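Local coordinates for protein endo-beta-mannanase (Opitutaceae bacterium TAV5, PDB 7BOB) that probably releases mannose from the ends of beta-1,4-linked manno-oligosaccharides, as a glycosyl hydrolase family 5 exo-beta-1,4-mannosidase of a termite hindgut bacterium, at residues T117-S122 against C163-P168; C195-V200 against P265-C270; I201-W206 against Y393-N398; W206-S211 against P229-I234; L387-H392 against R411-A416. One frame throughout, in Å; residues are numbered along the deposited sequence.

Interaction 1. Residues T117-S122 against C163-P168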
# COMPACT_ATOMS: atom_id res chain seq x y z
N THR A 117 2.41 9.06 21.21
CA THR A 117 1.38 8.04 21.38
C THR A 117 0.01 8.63 21.68
O THR A 117 -0.99 7.91 21.63
CB THR A 117 1.75 7.06 22.51
OG1 THR A 117 1.49 7.66 23.78
CG2 THR A 117 3.23 6.66 22.43
N GLN A 118 -0.08 9.93 22.00
CA GLN A 118 -1.33 10.54 22.40
C GLN A 118 -1.91 11.29 21.20
O GLN A 118 -1.41 12.36 20.84
CB GLN A 118 -1.14 11.49 23.57
CG GLN A 118 -0.84 10.82 24.90
CD GLN A 118 -0.53 11.87 25.90
OE1 GLN A 118 0.63 12.25 26.06
NE2 GLN A 118 -1.57 12.45 26.51
N ASN A 119 -2.95 10.72 20.63
CA ASN A 119 -3.63 11.27 19.47
C ASN A 119 -4.42 12.50 19.88
O ASN A 119 -5.27 12.43 20.78
CB ASN A 119 -4.56 10.21 18.88
CG ASN A 119 -5.32 10.72 17.66
OD1 ASN A 119 -6.30 11.44 17.80
ND2 ASN A 119 -4.86 10.33 16.47
N LEU A 120 -4.17 13.62 19.19
CA LEU A 120 -4.78 14.90 19.57
C LEU A 120 -6.30 14.78 19.72
O LEU A 120 -6.89 15.41 20.60
CB LEU A 120 -4.44 15.99 18.54
CG LEU A 120 -5.09 17.36 18.80
CD1 LEU A 120 -4.30 18.14 19.85
CD2 LEU A 120 -5.29 18.22 17.53
N PHE A 121 -6.94 13.96 18.88
CA PHE A 121 -8.39 13.94 18.82
C PHE A 121 -9.04 12.92 19.74
O PHE A 121 -10.17 13.12 20.19
CB PHE A 121 -8.85 13.66 17.38
CG PHE A 121 -8.35 14.66 16.37
CD1 PHE A 121 -8.65 16.01 16.49
CD2 PHE A 121 -7.58 14.24 15.28
CE1 PHE A 121 -8.21 16.93 15.55
CE2 PHE A 121 -7.14 15.15 14.33
CZ PHE A 121 -7.45 16.51 14.46
N SER A 122 -8.37 11.79 20.01
CA SER A 122 -9.01 10.67 20.68
C SER A 122 -8.48 10.40 22.07
O SER A 122 -9.19 9.79 22.88
CB SER A 122 -8.80 9.39 19.86
OG SER A 122 -7.41 9.23 19.66
N CYS A 163 -5.28 12.73 12.14
CA CYS A 163 -6.52 12.47 11.40
C CYS A 163 -6.62 11.04 10.85
O CYS A 163 -7.74 10.53 10.67
CB CYS A 163 -6.65 13.43 10.22
SG CYS A 163 -6.71 15.13 10.76
N SER A 164 -5.49 10.44 10.48
CA SER A 164 -5.50 9.06 9.98
C SER A 164 -5.78 8.06 11.09
O SER A 164 -6.39 7.02 10.85
CB SER A 164 -4.16 8.69 9.32
OG SER A 164 -3.65 9.72 8.49
N ALA A 165 -5.33 8.37 12.29
CA ALA A 165 -5.42 7.42 13.39
C ALA A 165 -6.70 7.56 14.20
O ALA A 165 -7.07 6.63 14.92
CB ALA A 165 -4.20 7.58 14.31
N ALA A 166 -7.39 8.69 14.11
CA ALA A 166 -8.65 8.85 14.81
C ALA A 166 -9.80 8.61 13.84
O ALA A 166 -9.71 8.98 12.67
CB ALA A 166 -8.77 10.25 15.39
N THR A 167 -10.87 7.99 14.33
CA THR A 167 -12.03 7.80 13.49
C THR A 167 -12.70 9.15 13.20
O THR A 167 -12.56 10.10 13.97
CB THR A 167 -13.04 6.88 14.16
OG1 THR A 167 -13.54 7.53 15.34
CG2 THR A 167 -12.39 5.51 14.52
N PRO A 168 -13.42 9.25 12.07
CA PRO A 168 -14.27 10.43 11.85
C PRO A 168 -15.19 10.74 13.03
O PRO A 168 -15.37 11.92 13.37
CB PRO A 168 -15.07 10.05 10.60
CG PRO A 168 -14.20 9.08 9.85
CD PRO A 168 -13.46 8.30 10.94
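A cysteine sulfur resting against a phenylalanine ring is the odd feature here: Cys163 SG comes within 3.6 Å of Phe121 CE2. The sulfur lies 4.8 Å from the centroid of the Phe121 ring and approaches it obliquely, while Cys163 N meets the ring edge in plane. Phe121 keeps CG beside its backbone N (chi1 -58°), which brings the ring to Cys163 SG. Ala166 CB fits between the two side chains of the facing loop, 3.9 Å from Phe121 CB and 3.7 Å from Asn119 OD1. No hydrogen bond links the two segments, but Asn119 keeps its own loop in shape. Phe121 N (2.8 Å) and Ser122 N (3.0 Å) reach Asn119 OD1 from opposite faces of the amide, while Asn119 ND2 bonds to Asp162 O just outside the contact. Trp174 packs edge-to-face with Phe121. The Asx turn of the loop before helix 124-141 thus packs on the short, weakly bonded helix 162-165 that follows strand 151-154 of the (beta/alpha)8 barrel.

Interaction 2. Residues C195-V200 against P265-C270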
# COMPACT_ATOMS: atom_id res chain seq x y z
N CYS A 195 -9.40 24.65 8.39
CA CYS A 195 -9.06 23.54 7.51
C CYS A 195 -8.72 24.02 6.10
O CYS A 195 -9.02 25.15 5.70
CB CYS A 195 -10.22 22.54 7.47
SG CYS A 195 -10.47 21.64 9.03
N ASP A 196 -8.09 23.13 5.33
CA ASP A 196 -7.66 23.48 3.99
C ASP A 196 -8.42 22.65 2.96
O ASP A 196 -9.49 22.12 3.25
CB ASP A 196 -6.14 23.34 3.84
CG ASP A 196 -5.64 21.91 4.03
OD1 ASP A 196 -6.42 20.96 3.87
OD2 ASP A 196 -4.44 21.71 4.35
N HIS A 197 -7.86 22.52 1.75
CA HIS A 197 -8.58 21.85 0.67
C HIS A 197 -8.66 20.33 0.86
O HIS A 197 -9.41 19.68 0.13
CB HIS A 197 -7.95 22.21 -0.68
CG HIS A 197 -6.56 21.67 -0.88
ND1 HIS A 197 -5.54 21.87 0.03
CD2 HIS A 197 -6.03 20.94 -1.89
CE1 HIS A 197 -4.44 21.27 -0.40
NE2 HIS A 197 -4.71 20.70 -1.57
N GLN A 198 -7.95 19.77 1.84
CA GLN A 198 -8.13 18.34 2.08
C GLN A 198 -9.52 18.00 2.57
O GLN A 198 -9.89 16.82 2.54
CB GLN A 198 -7.07 17.84 3.05
CG GLN A 198 -5.69 18.14 2.53
CD GLN A 198 -4.70 17.13 2.93
OE1 GLN A 198 -4.86 15.96 2.63
NE2 GLN A 198 -3.68 17.56 3.68
N GLN A 199 -10.32 18.99 2.98
CA GLN A 199 -11.74 18.76 3.16
C GLN A 199 -12.38 18.20 1.90
O GLN A 199 -13.34 17.43 1.98
CB GLN A 199 -12.47 20.05 3.55
CG GLN A 199 -12.03 20.69 4.84
CD GLN A 199 -12.69 22.05 5.02
OE1 GLN A 199 -13.79 22.15 5.56
NE2 GLN A 199 -12.03 23.09 4.52
N VAL A 200 -11.88 18.61 0.72
CA VAL A 200 -12.45 18.19 -0.56
C VAL A 200 -11.75 16.96 -1.13
O VAL A 200 -12.40 16.04 -1.62
CB VAL A 200 -12.38 19.35 -1.58
CG1 VAL A 200 -12.98 18.91 -2.91
CG2 VAL A 200 -13.12 20.59 -1.05
N PRO A 265 -10.82 28.46 -6.85
CA PRO A 265 -12.26 28.74 -7.00
C PRO A 265 -13.11 27.49 -6.94
O PRO A 265 -14.23 27.53 -6.40
CB PRO A 265 -12.37 29.42 -8.37
CG PRO A 265 -11.01 29.99 -8.61
CD PRO A 265 -10.05 29.01 -7.99
N PHE A 266 -12.63 26.38 -7.49
CA PHE A 266 -13.37 25.13 -7.40
C PHE A 266 -13.53 24.68 -5.95
O PHE A 266 -14.62 24.29 -5.53
CB PHE A 266 -12.69 24.05 -8.23
CG PHE A 266 -13.17 22.67 -7.91
CD1 PHE A 266 -14.33 22.17 -8.49
CD2 PHE A 266 -12.46 21.87 -7.01
CE1 PHE A 266 -14.78 20.88 -8.18
CE2 PHE A 266 -12.90 20.57 -6.71
CZ PHE A 266 -14.06 20.09 -7.30
N TYR A 267 -12.43 24.71 -5.18
CA TYR A 267 -12.51 24.35 -3.76
C TYR A 267 -13.48 25.26 -3.01
O TYR A 267 -14.25 24.80 -2.16
CB TYR A 267 -11.13 24.43 -3.10
CG TYR A 267 -10.14 23.42 -3.63
CD1 TYR A 267 -10.50 22.10 -3.82
CD2 TYR A 267 -8.83 23.79 -3.90
CE1 TYR A 267 -9.59 21.18 -4.30
CE2 TYR A 267 -7.90 22.86 -4.37
CZ TYR A 267 -8.29 21.58 -4.56
OH TYR A 267 -7.39 20.68 -5.05
N VAL A 268 -13.42 26.57 -3.30
CA VAL A 268 -14.32 27.52 -2.65
C VAL A 268 -15.77 27.20 -3.01
O VAL A 268 -16.65 27.18 -2.14
CB VAL A 268 -13.94 28.96 -3.02
CG1 VAL A 268 -14.99 29.99 -2.50
CG2 VAL A 268 -12.56 29.29 -2.49
N LYS A 269 -16.02 26.88 -4.29
CA LYS A 269 -17.36 26.51 -4.72
C LYS A 269 -17.89 25.31 -3.94
O LYS A 269 -19.05 25.29 -3.52
CB LYS A 269 -17.36 26.17 -6.22
CG LYS A 269 -17.20 27.35 -7.16
CD LYS A 269 -17.43 26.93 -8.64
CE LYS A 269 -16.96 28.05 -9.57
NZ LYS A 269 -17.07 27.70 -11.02
N CYS A 270 -17.08 24.26 -3.79
CA CYS A 270 -17.51 23.12 -2.99
C CYS A 270 -17.83 23.53 -1.56
O CYS A 270 -18.90 23.20 -1.04
CB CYS A 270 -16.46 22.01 -3.01
SG CYS A 270 -16.11 21.43 -4.68
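With chi1 at 67°, His197 holds CG between its own backbone N and carbonyl carbon, which brings the imidazole alongside the Tyr267 ring, while CB already points at helix 258-272; Tyr267, with CG beside its backbone N (chi1 -66°), sets its ring face against that carbon. His197 CB stands 3.6 Å from the centroid of the Tyr267 ring and almost on the normal, a CH-pi contact over the centre of the face. The two side chains run side by side in the same direction, their rings inclined by 56°, an oblique pair. Farther out, Tyr267 OH lies at the imidazole edge, 3.5 Å from His197 CD2. The polar ends bond elsewhere: His197 NE2 to Trp247 O, Tyr267 OH to His248 ND1. One turn on, Val200 continues the contact along Tyr267, Val200 CB 4.0 Å from Tyr267 CD1. Its branches part company, Val200 CG1 going to Phe266 CE2 (4.1 Å) and CG2 to Cys270 CB (4.1 Å). In the turn leading into this short helix, Asp196 OD1 caps Gln198 N at 2.8 Å. The turn and first residues of helix 198-201, after strand 191-192 of the (beta/alpha)8 barrel, are thus packed in the interior on helix 258-272.

Interaction 3. Residues I201-W206 against Y393-N398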
# COMPACT_ATOMS: atom_id res chain seq x y z
N ILE A 201 -10.41 16.93 -1.09
CA ILE A 201 -9.65 15.93 -1.82
C ILE A 201 -9.24 14.71 -0.97
O ILE A 201 -8.68 13.76 -1.52
CB ILE A 201 -8.39 16.56 -2.46
CG1 ILE A 201 -7.39 16.96 -1.37
CG2 ILE A 201 -8.79 17.77 -3.38
CD1 ILE A 201 -5.97 17.11 -1.87
N ALA A 202 -9.48 14.72 0.35
CA ALA A 202 -9.21 13.53 1.17
C ALA A 202 -10.35 13.32 2.16
O ALA A 202 -11.27 14.14 2.27
CB ALA A 202 -7.87 13.63 1.90
N ASP A 203 -10.31 12.19 2.88
CA ASP A 203 -11.20 11.96 4.02
C ASP A 203 -10.32 11.94 5.26
O ASP A 203 -9.76 10.90 5.63
CB ASP A 203 -12.02 10.68 3.91
CG ASP A 203 -13.06 10.56 5.04
OD1 ASP A 203 -13.23 11.54 5.82
OD2 ASP A 203 -13.74 9.52 5.13
N THR A 204 -10.22 13.10 5.90
CA THR A 204 -9.45 13.30 7.12
C THR A 204 -10.33 13.28 8.35
O THR A 204 -9.81 13.44 9.45
CB THR A 204 -8.73 14.65 7.06
OG1 THR A 204 -9.73 15.69 7.10
CG2 THR A 204 -7.91 14.77 5.78
N GLY A 205 -11.64 13.10 8.18
CA GLY A 205 -12.60 13.35 9.23
C GLY A 205 -13.08 14.79 9.31
O GLY A 205 -14.01 15.08 10.07
N TRP A 206 -12.47 15.70 8.54
CA TRP A 206 -12.92 17.10 8.48
C TRP A 206 -13.73 17.24 7.20
O TRP A 206 -13.18 17.44 6.11
CB TRP A 206 -11.72 18.05 8.55
CG TRP A 206 -11.11 18.07 9.94
CD1 TRP A 206 -10.10 17.27 10.42
CD2 TRP A 206 -11.49 18.93 11.03
NE1 TRP A 206 -9.83 17.57 11.73
CE2 TRP A 206 -10.66 18.58 12.13
CE3 TRP A 206 -12.44 19.94 11.19
CZ2 TRP A 206 -10.76 19.23 13.37
CZ3 TRP A 206 -12.54 20.58 12.41
CH2 TRP A 206 -11.70 20.23 13.49
N TYR A 393 -20.11 11.08 0.25
CA TYR A 393 -18.87 11.56 -0.32
C TYR A 393 -17.64 10.97 0.37
O TYR A 393 -16.65 10.66 -0.30
CB TYR A 393 -18.85 13.10 -0.25
CG TYR A 393 -17.71 13.77 -0.99
CD1 TYR A 393 -16.45 13.92 -0.39
CD2 TYR A 393 -17.89 14.27 -2.27
CE1 TYR A 393 -15.41 14.56 -1.08
CE2 TYR A 393 -16.87 14.91 -2.97
CZ TYR A 393 -15.63 15.04 -2.38
OH TYR A 393 -14.62 15.66 -3.10
N TYR A 394 -17.69 10.77 1.68
CA TYR A 394 -16.54 10.31 2.44
C TYR A 394 -16.73 8.84 2.77
O TYR A 394 -17.83 8.41 3.13
CB TYR A 394 -16.36 11.14 3.72
CG TYR A 394 -16.21 12.62 3.43
CD1 TYR A 394 -14.95 13.17 3.18
CD2 TYR A 394 -17.31 13.47 3.38
CE1 TYR A 394 -14.79 14.52 2.90
CE2 TYR A 394 -17.17 14.83 3.10
CZ TYR A 394 -15.91 15.35 2.86
OH TYR A 394 -15.76 16.67 2.56
N HIS A 395 -15.65 8.08 2.67
CA HIS A 395 -15.75 6.62 2.74
C HIS A 395 -15.44 6.04 4.12
O HIS A 395 -15.98 4.98 4.45
CB HIS A 395 -14.82 5.97 1.71
CG HIS A 395 -13.37 6.33 1.90
ND1 HIS A 395 -12.90 7.62 1.74
CD2 HIS A 395 -12.30 5.58 2.24
CE1 HIS A 395 -11.60 7.64 1.96
NE2 HIS A 395 -11.21 6.41 2.28
N ARG A 396 -14.60 6.67 4.94
CA ARG A 396 -14.17 6.01 6.18
C ARG A 396 -15.36 5.77 7.09
O ARG A 396 -16.08 6.71 7.43
CB ARG A 396 -13.09 6.84 6.87
CG ARG A 396 -11.81 6.91 6.07
CD ARG A 396 -10.88 7.97 6.62
NE ARG A 396 -10.42 7.63 7.97
CZ ARG A 396 -9.69 8.45 8.73
NH1 ARG A 396 -9.34 9.65 8.27
NH2 ARG A 396 -9.32 8.08 9.96
N ASN A 397 -15.60 4.50 7.42
CA ASN A 397 -16.65 4.09 8.37
C ASN A 397 -18.04 4.53 7.93
O ASN A 397 -18.94 4.71 8.76
CB ASN A 397 -16.33 4.60 9.78
CG ASN A 397 -15.09 3.95 10.34
OD1 ASN A 397 -14.85 2.76 10.11
ND2 ASN A 397 -14.28 4.72 11.04
N ASN A 398 -18.23 4.71 6.62
CA ASN A 398 -19.51 5.09 6.03
C ASN A 398 -20.16 3.84 5.44
O ASN A 398 -19.83 3.41 4.34
CB ASN A 398 -19.31 6.15 4.96
CG ASN A 398 -20.62 6.75 4.51
OD1 ASN A 398 -21.68 6.13 4.68
ND2 ASN A 398 -20.58 7.96 3.93
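Asp203 pushes its carboxylate between Tyr394 and Arg396, inclined by 53° to the tyrosine ring and by 60° to the guanidinium. CG stands anti to its own backbone N (chi1 -173°), which sends the carboxylate across to the other loop. There Asp203 OD2 accepts from Arg396 N at 3.0 Å, nearly end-on to the C-O bond, and also forms a salt bridge with Arg207 NH2. Asp203 OD1 is taken from above the carboxylate plane by Gly205 N, at 3.2 Å. That bond closes an Asx turn, and with the ST turn of Thr204 OG1 and Trp206 N it shapes the long loop between helix 198-201 and strand 237-241 of the barrel; the facing 393-398 loop follows strand 385-389 of the next domain and carries a type II beta turn from His395 to Asn398. A bend at chi3 brings the edge of the Arg396 guanidinium to the backbone of Asp203, where Arg396 NH1 donates in its own plane to Asp203 O at 3.0 Å. His395 CE1 touches Asp203 CB at 3.6 Å. The Tyr394 ring offers its edge to Ala202 O, 3.6 Å from Tyr394 CE1, while Tyr394 OH bonds to Gln199 O.

Interaction 4. Residues W206-S211 against P229-I234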
# COMPACT_ATOMS: atom_id res chain seq x y z
N TRP A 206 -12.47 15.70 8.54
CA TRP A 206 -12.92 17.10 8.48
C TRP A 206 -13.73 17.24 7.20
O TRP A 206 -13.18 17.44 6.11
CB TRP A 206 -11.72 18.05 8.55
CG TRP A 206 -11.11 18.07 9.94
CD1 TRP A 206 -10.10 17.27 10.42
CD2 TRP A 206 -11.49 18.93 11.03
NE1 TRP A 206 -9.83 17.57 11.73
CE2 TRP A 206 -10.66 18.58 12.13
CE3 TRP A 206 -12.44 19.94 11.19
CZ2 TRP A 206 -10.76 19.23 13.37
CZ3 TRP A 206 -12.54 20.58 12.41
CH2 TRP A 206 -11.70 20.23 13.49
N ARG A 207 -15.05 17.12 7.32
CA ARG A 207 -15.92 16.83 6.19
C ARG A 207 -16.89 17.96 5.91
O ARG A 207 -17.35 18.67 6.81
CB ARG A 207 -16.72 15.57 6.44
CG ARG A 207 -15.85 14.32 6.55
CD ARG A 207 -16.64 13.19 7.16
NE ARG A 207 -15.97 11.91 6.97
CZ ARG A 207 -16.48 10.74 7.35
NH1 ARG A 207 -17.67 10.71 7.96
NH2 ARG A 207 -15.82 9.61 7.12
N LEU A 208 -17.19 18.11 4.62
CA LEU A 208 -18.30 18.92 4.15
C LEU A 208 -19.51 18.00 4.03
O LEU A 208 -19.55 17.15 3.14
CB LEU A 208 -17.99 19.54 2.78
CG LEU A 208 -16.69 20.33 2.64
CD1 LEU A 208 -16.47 20.73 1.20
CD2 LEU A 208 -16.75 21.57 3.53
N GLY A 209 -20.48 18.15 4.91
CA GLY A 209 -21.73 17.45 4.67
C GLY A 209 -22.17 16.48 5.75
O GLY A 209 -21.70 15.33 5.82
N GLY A 210 -23.06 16.97 6.62
CA GLY A 210 -23.85 16.12 7.49
C GLY A 210 -25.31 16.49 7.39
O GLY A 210 -25.71 17.34 6.57
N SER A 211 -26.12 15.85 8.24
CA SER A 211 -27.52 16.23 8.41
C SER A 211 -27.78 16.51 9.88
O SER A 211 -27.46 15.69 10.75
CB SER A 211 -28.46 15.14 7.87
OG SER A 211 -28.72 14.16 8.85
N PRO A 229 -23.20 20.57 9.70
CA PRO A 229 -23.26 19.73 10.92
C PRO A 229 -22.14 18.70 11.07
O PRO A 229 -21.92 18.21 12.18
CB PRO A 229 -24.63 19.04 10.80
CG PRO A 229 -25.40 19.87 9.80
CD PRO A 229 -24.39 20.40 8.85
N ALA A 230 -21.43 18.35 9.99
CA ALA A 230 -20.29 17.45 10.13
C ALA A 230 -19.13 18.12 10.83
O ALA A 230 -18.21 17.43 11.27
CB ALA A 230 -19.83 16.94 8.76
N GLN A 231 -19.17 19.45 10.95
CA GLN A 231 -18.22 20.23 11.74
C GLN A 231 -19.03 20.98 12.79
O GLN A 231 -19.34 22.17 12.65
CB GLN A 231 -17.41 21.18 10.85
CG GLN A 231 -16.43 20.45 9.91
CD GLN A 231 -15.73 21.39 8.95
OE1 GLN A 231 -15.41 22.52 9.29
NE2 GLN A 231 -15.52 20.94 7.72
N PRO A 232 -19.41 20.29 13.87
CA PRO A 232 -20.33 20.89 14.84
C PRO A 232 -19.72 22.11 15.51
O PRO A 232 -18.54 22.13 15.87
CB PRO A 232 -20.57 19.76 15.84
CG PRO A 232 -19.32 18.94 15.75
CD PRO A 232 -18.96 18.96 14.30
N GLY A 233 -20.54 23.14 15.66
CA GLY A 233 -20.08 24.34 16.32
C GLY A 233 -19.24 25.28 15.48
O GLY A 233 -18.74 26.27 16.01
N ILE A 234 -19.09 25.02 14.17
CA ILE A 234 -18.27 25.85 13.29
C ILE A 234 -19.19 26.77 12.50
O ILE A 234 -20.06 26.30 11.76
CB ILE A 234 -17.41 24.99 12.36
CG1 ILE A 234 -16.41 24.16 13.17
CG2 ILE A 234 -16.69 25.88 11.34
CD1 ILE A 234 -15.35 25.00 13.83
O HOH W 1 -15.66 17.24 10.06
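Trp206 starts the contact, its CE3 lying 4.2 Å from Gln231 CG in an oblique approach to the indole. Arg207 carries most of the polar work, and does it through its backbone. Arg207 N donates to a water that in turn donates to Ala230 O, both legs 2.8 Å, so one solvent molecule couples the two segments. Arg207 O is met by Gln231 NE2 at 3.1 Å, with the donor well above the carbonyl plane, 64° out of it, and so not on a lone pair. The extended glutamine (chi2 175°) carries its amide that far, and the same NE2 also bonds to Gln199 OE1; Asn228 ND2 is a second donor to Arg207 O. The same Arg207 O touches Ala230 CB at 3.6 Å, whereas the guanidinium turns off toward Asp203. Leu208 contributes little more than CD2, near Gln231 NE2. At Gly209 and Gly210 the bare backbone passes close to Ala230 CB, with Gly209 C at 3.8 Å. Gly210 O then comes to Pro229 CD at 4.0 Å, and the poorly ordered Ser211 touches the same proline ring. Two strategies therefore meet in this barrel loop: at Arg207 a carbonyl and an amide are satisfied by a glutamine, an asparagine and a water, while what joins the two segments toward Ser211 is van der Waals contact.

Interaction 5. Residues L387-H392 against R411-A416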
# COMPACT_ATOMS: atom_id res chain seq x y z
N LEU A 387 -22.10 20.44 -11.45
CA LEU A 387 -21.49 19.14 -11.21
C LEU A 387 -22.14 18.49 -9.99
O LEU A 387 -22.43 19.16 -8.99
CB LEU A 387 -19.99 19.30 -10.99
CG LEU A 387 -19.20 19.94 -12.12
CD1 LEU A 387 -17.80 20.31 -11.64
CD2 LEU A 387 -19.14 18.98 -13.31
N TYR A 388 -22.38 17.18 -10.08
CA TYR A 388 -23.12 16.45 -9.04
C TYR A 388 -22.17 16.04 -7.91
O TYR A 388 -21.21 15.29 -8.15
CB TYR A 388 -23.80 15.23 -9.65
CG TYR A 388 -24.69 14.46 -8.70
CD1 TYR A 388 -24.25 13.28 -8.11
CD2 TYR A 388 -25.97 14.91 -8.39
CE1 TYR A 388 -25.05 12.57 -7.24
CE2 TYR A 388 -26.78 14.20 -7.52
CZ TYR A 388 -26.31 13.03 -6.95
OH TYR A 388 -27.10 12.31 -6.09
N TRP A 389 -22.42 16.56 -6.70
CA TRP A 389 -21.73 16.13 -5.48
C TRP A 389 -22.51 14.98 -4.86
O TRP A 389 -23.68 15.17 -4.51
CB TRP A 389 -21.61 17.30 -4.50
CG TRP A 389 -20.88 17.04 -3.19
CD1 TRP A 389 -21.36 16.37 -2.10
CD2 TRP A 389 -19.55 17.47 -2.83
NE1 TRP A 389 -20.44 16.36 -1.10
CE2 TRP A 389 -19.32 17.04 -1.51
CE3 TRP A 389 -18.55 18.20 -3.48
CZ2 TRP A 389 -18.11 17.26 -0.83
CZ3 TRP A 389 -17.35 18.44 -2.80
CH2 TRP A 389 -17.14 17.96 -1.49
N PRO A 390 -21.96 13.77 -4.77
CA PRO A 390 -22.78 12.61 -4.39
C PRO A 390 -23.25 12.67 -2.94
O PRO A 390 -22.61 13.29 -2.08
CB PRO A 390 -21.84 11.42 -4.62
CG PRO A 390 -20.45 11.99 -4.54
CD PRO A 390 -20.56 13.41 -5.08
N ARG A 391 -24.37 11.99 -2.67
CA ARG A 391 -24.94 12.02 -1.31
C ARG A 391 -23.97 11.48 -0.27
O ARG A 391 -23.91 11.99 0.85
CB ARG A 391 -26.26 11.23 -1.27
CG ARG A 391 -26.75 10.94 0.16
CD ARG A 391 -28.10 10.22 0.18
NE ARG A 391 -29.16 11.09 -0.32
CZ ARG A 391 -29.84 11.95 0.44
NH1 ARG A 391 -29.58 12.04 1.74
NH2 ARG A 391 -30.78 12.72 -0.10
N HIS A 392 -23.21 10.44 -0.58
CA HIS A 392 -22.21 9.91 0.34
C HIS A 392 -20.85 10.13 -0.30
O HIS A 392 -20.49 9.46 -1.27
CB HIS A 392 -22.45 8.43 0.64
CG HIS A 392 -23.87 8.11 0.99
ND1 HIS A 392 -24.37 8.25 2.27
CD2 HIS A 392 -24.90 7.67 0.23
CE1 HIS A 392 -25.65 7.91 2.28
NE2 HIS A 392 -26.00 7.55 1.05
N ARG A 411 -10.75 14.33 -8.15
CA ARG A 411 -10.00 14.35 -9.41
C ARG A 411 -10.94 14.54 -10.59
O ARG A 411 -10.63 15.30 -11.52
CB ARG A 411 -9.23 13.04 -9.60
CG ARG A 411 -7.72 13.17 -9.45
CD ARG A 411 -7.08 11.80 -9.06
NE ARG A 411 -7.53 10.70 -9.92
CZ ARG A 411 -7.00 10.44 -11.11
NH1 ARG A 411 -6.00 11.22 -11.56
NH2 ARG A 411 -7.47 9.42 -11.86
N ARG A 412 -12.08 13.86 -10.57
CA ARG A 412 -13.03 13.94 -11.69
C ARG A 412 -13.74 15.29 -11.69
O ARG A 412 -14.02 15.85 -12.76
CB ARG A 412 -14.05 12.82 -11.61
CG ARG A 412 -13.47 11.42 -11.72
CD ARG A 412 -14.47 10.38 -11.21
NE ARG A 412 -14.23 9.05 -11.77
CZ ARG A 412 -13.40 8.17 -11.23
NH1 ARG A 412 -12.75 8.48 -10.10
NH2 ARG A 412 -13.22 6.97 -11.80
N LEU A 413 -14.04 15.81 -10.50
CA LEU A 413 -14.73 17.08 -10.43
C LEU A 413 -13.81 18.21 -10.87
O LEU A 413 -14.23 19.11 -11.61
CB LEU A 413 -15.25 17.30 -9.01
CG LEU A 413 -16.43 16.43 -8.56
CD1 LEU A 413 -16.77 16.72 -7.11
CD2 LEU A 413 -17.64 16.65 -9.43
N ILE A 414 -12.53 18.14 -10.48
CA ILE A 414 -11.59 19.21 -10.81
C ILE A 414 -11.46 19.35 -12.32
O ILE A 414 -11.52 20.46 -12.88
CB ILE A 414 -10.23 18.95 -10.15
CG1 ILE A 414 -10.29 19.31 -8.66
CG2 ILE A 414 -9.12 19.71 -10.88
CD1 ILE A 414 -9.09 18.83 -7.84
N LEU A 415 -11.30 18.22 -13.02
CA LEU A 415 -11.06 18.23 -14.45
C LEU A 415 -12.32 18.62 -15.21
O LEU A 415 -12.26 19.42 -16.15
CB LEU A 415 -10.58 16.85 -14.92
CG LEU A 415 -10.28 16.82 -16.42
CD1 LEU A 415 -9.03 17.63 -16.73
CD2 LEU A 415 -10.13 15.39 -16.89
N ALA A 416 -13.46 18.04 -14.84
CA ALA A 416 -14.71 18.44 -15.48
C ALA A 416 -14.95 19.93 -15.29
O ALA A 416 -15.33 20.63 -16.24
CB ALA A 416 -15.87 17.62 -14.93
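Strand 385-389 and helix 406-422 are the first two elements of a beta-alpha-beta unit, completed by strand 427-431, and Leu387 and Leu413 carry most of the contact between them. Leu387 CB lies 3.9 Å from Leu413 CD2. Leu387 CD1 rests on Leu413 O at 3.8 Å and Leu387 CD2 on Ala416 CB at 3.9 Å. Leu413 and Ala416 sit one helical turn apart, so both present themselves to the strand together. Leu413 reaches further down the strand, Leu413 CD2 to Tyr388 O at 4.0 Å and CD1 obliquely to Trp389 CE3 at 4.3 Å. Trp389 also stacks on Tyr393, and Phe266 of helix 258-272 packs on Leu413 from the barrel domain. The axes of strand 387-389 and helix 411-416 approach to 9.8 Å and run nearly antiparallel, at 160°. This is the usual helix-over-strand packing, at the parallel part of a mixed sheet whose 2-1-3-4 strand order is consistent with a flavodoxin-like fold.

The five contacts run from the barrel across to the second domain. Interaction 1 and interaction 3, with centres about 14 Å apart, meet where Arg396 NH2 probably bonds to Cys163 O at 3.0 Å. Interactions 3 and 4 share Trp206 and lie closer, about 12 Å between centres; Tyr394 OH reaches Leu208 N at 2.9 Å. Interaction 2, near the centre of the chain, is tied to interaction 3 by Val200 O and Tyr393 OH, 2.7 Å apart, and packs on interaction 5 through Phe266 and Leu413. Interactions 1 and 5 lie farthest apart, about 28 Å between centres. Segments 163-168 and 195-200 come after barrel strands 151-154 and 191-192, on the side of the C-terminal strand ends, where family 5 enzymes place their active site.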